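PDB 5MU5: DUF115 domain-containing protein, which is a Maf-type glycosyltransferase involved in the formation of bacterial flagella, probably by transferring sugar to flagellin. Local coordinates for residues K103-S108 with A619-I624. Residues are numbered along the deposited sequence; the frame is centred on the assembly and turned at random.
Sequences KRATDS and AEFWEI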
loop_
_atom_site.group_PDB
_atom_site.type_symbol
_atom_site.label_atom_id
_atom_site.label_comp_id
_atom_site.label_asym_id
_atom_site.label_seq_id
_atom_site.Cartn_x
_atom_site.Cartn_y
_atom_site.Cartn_z
ATOM N N LYS A 103 -13.058 18.437 21.091
ATOM C CA LYS A 103 -13.809 19.557 21.607
ATOM C C LYS A 103 -14.642 19.153 22.848
ATOM O O LYS A 103 -14.608 19.841 23.869
ATOM C CB LYS A 103 -14.690 20.123 20.516
ATOM C CG LYS A 103 -15.599 21.222 21.001
ATOM C CD LYS A 103 -16.602 21.623 19.930
ATOM C CE LYS A 103 -17.689 22.521 20.517
ATOM N NZ LYS A 103 -17.098 23.634 21.316
ATOM N N ARG A 104 -15.380 18.048 22.759
ATOM C CA ARG A 104 -16.197 17.585 23.886
ATOM C C ARG A 104 -15.350 17.214 25.116
ATOM O O ARG A 104 -15.719 17.525 26.264
ATOM C CB ARG A 104 -17.061 16.411 23.472
ATOM C CG ARG A 104 -18.240 16.804 22.591
ATOM C CD ARG A 104 -18.945 15.578 22.019
ATOM N NE ARG A 104 -19.580 14.770 23.057
ATOM C CZ ARG A 104 -20.377 13.720 22.839
ATOM N NH1 ARG A 104 -20.666 13.312 21.607
ATOM N NH2 ARG A 104 -20.896 13.069 23.864
ATOM N N ALA A 105 -14.219 16.557 24.877
ATOM C CA ALA A 105 -13.284 16.260 25.953
ATOM C C ALA A 105 -12.754 17.533 26.613
ATOM O O ALA A 105 -12.796 17.644 27.831
ATOM C CB ALA A 105 -12.123 15.426 25.449
ATOM N N THR A 106 -12.267 18.494 25.827
ATOM C CA THR A 106 -11.703 19.702 26.434
ATOM C C THR A 106 -12.787 20.528 27.138
ATOM O O THR A 106 -12.572 21.015 28.259
ATOM C CB THR A 106 -10.888 20.551 25.438
ATOM O OG1 THR A 106 -11.713 20.949 24.342
ATOM C CG2 THR A 106 -9.696 19.752 24.900
ATOM N N ASP A 107 -13.962 20.639 26.518
ATOM C CA ASP A 107 -15.075 21.356 27.143
ATOM C C ASP A 107 -15.401 20.762 28.504
ATOM O O ASP A 107 -15.777 21.486 29.400
ATOM C CB ASP A 107 -16.333 21.327 26.266
ATOM C CG ASP A 107 -16.209 22.204 25.022
ATOM O OD1 ASP A 107 -15.228 22.975 24.943
ATOM O OD2 ASP A 107 -17.091 22.135 24.131
ATOM N N SER A 108 -15.247 19.450 28.654
ATOM C CA SER A 108 -15.584 18.765 29.898
ATOM C C SER A 108 -14.461 18.778 30.930
ATOM O O SER A 108 -14.634 18.255 32.024
ATOM C CB SER A 108 -16.042 17.321 29.632
ATOM O OG SER A 108 -14.950 16.478 29.324
ATOM N N ALA A 619 -13.117 6.823 31.178
ATOM C CA ALA A 619 -14.408 6.256 30.735
ATOM C C ALA A 619 -15.326 7.294 30.098
ATOM O O ALA A 619 -16.088 6.959 29.184
ATOM C CB ALA A 619 -15.129 5.556 31.886
ATOM N N GLU A 620 -15.248 8.541 30.567
ATOM C CA GLU A 620 -16.037 9.628 29.993
ATOM C C GLU A 620 -15.599 9.864 28.570
ATOM O O GLU A 620 -16.427 10.118 27.707
ATOM C CB GLU A 620 -15.874 10.926 30.773
ATOM C CG GLU A 620 -16.392 10.888 32.199
ATOM C CD GLU A 620 -16.053 12.154 32.987
ATOM O OE1 GLU A 620 -15.976 13.243 32.387
ATOM O OE2 GLU A 620 -15.888 12.076 34.222
ATOM N N PHE A 621 -14.299 9.777 28.316
ATOM C CA PHE A 621 -13.798 9.983 26.962
ATOM C C PHE A 621 -14.178 8.826 26.070
ATOM O O PHE A 621 -14.492 9.023 24.905
ATOM C CB PHE A 621 -12.297 10.196 26.942
ATOM C CG PHE A 621 -11.772 10.669 25.612
ATOM C CD1 PHE A 621 -12.335 11.752 24.973
ATOM C CD2 PHE A 621 -10.688 10.049 25.024
ATOM C CE1 PHE A 621 -11.845 12.191 23.757
ATOM C CE2 PHE A 621 -10.188 10.487 23.814
ATOM C CZ PHE A 621 -10.777 11.554 23.173
ATOM N N TRP A 622 -14.143 7.614 26.621
ATOM C CA TRP A 622 -14.635 6.453 25.905
ATOM C C TRP A 622 -16.106 6.638 25.492
ATOM O O TRP A 622 -16.482 6.278 24.392
ATOM C CB TRP A 622 -14.467 5.176 26.729
ATOM C CG TRP A 622 -13.217 4.415 26.410
ATOM C CD1 TRP A 622 -12.194 4.122 27.256
ATOM C CD2 TRP A 622 -12.855 3.862 25.133
ATOM N NE1 TRP A 622 -11.219 3.413 26.595
ATOM C CE2 TRP A 622 -11.603 3.227 25.296
ATOM C CE3 TRP A 622 -13.482 3.813 23.889
ATOM C CZ2 TRP A 622 -10.959 2.569 24.261
ATOM C CZ3 TRP A 622 -12.851 3.160 22.854
ATOM C CH2 TRP A 622 -11.589 2.552 23.036
ATOM N N GLU A 623 -16.938 7.176 26.375
ATOM C CA GLU A 623 -18.339 7.418 26.031
ATOM C C GLU A 623 -18.447 8.463 24.892
ATOM O O GLU A 623 -19.217 8.290 23.940
ATOM C CB GLU A 623 -19.139 7.815 27.273
ATOM C CG GLU A 623 -20.526 8.414 27.011
ATOM C CD GLU A 623 -21.401 7.596 26.063
ATOM O OE1 GLU A 623 -21.278 6.355 26.003
ATOM O OE2 GLU A 623 -22.225 8.211 25.356
ATOM N N ILE A 624 -17.652 9.526 24.976
ATOM C CA ILE A 624 -17.568 10.509 23.891
ATOM C C ILE A 624 -17.212 9.866 22.557
ATOM O O ILE A 624 -17.811 10.178 21.516
ATOM C CB ILE A 624 -16.548 11.598 24.231
ATOM C CG1 ILE A 624 -17.155 12.523 25.298
ATOM C CG2 ILE A 624 -16.176 12.407 22.990
ATOM C CD1 ILE A 624 -16.187 13.518 25.897
#
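Ile624 packs against Arg104 and Ala105 where two helices run roughly antiparallel: the last turn of helix 92-107, from the N-terminal Maf region, lies on the start of helix 618-646 in the C-terminal helical bundle. The segment axes come within 10.1 Å at an angle of 148°, and the contact buries 258 Å², joining regions far apart in sequence.

The apolar packing rests on two side chains of the bundle helix. In Ile624, CG1 sits beside the backbone N (chi1 -74°) and the chain then runs on extended, bringing CD1 to 3.9 Å from Arg104 CB and 3.8 Å from Ala105 N, against the backbone itself. Phe621 presents CD1 and CE1 obliquely to the methyl of Ala105, with CE1 3.7 Å from Ala105 CB; Phe112 meets the same ring edge-to-face. Without the ethyl arm of Ile624, as with an alanine here, a gap would probably open beside the Ala105 backbone and the Arg104 chain would lose its apolar neighbour.

The polar part belongs to Arg104, whose side chain runs alongside Ile624, heading the other way, and kinks before its guanidinium. Its NH1 is salt-bridged to Asp627 and Glu628 further along the bundle helix, while Ile624 CG2 lies over one face of the guanidinium and Ile624 CG1 is 4.0 Å from Arg104 NE. At the helix end, Ser108 OG donates to Ala105 O over 2.9 Å, the donor lying 29° out of the carbonyl plane.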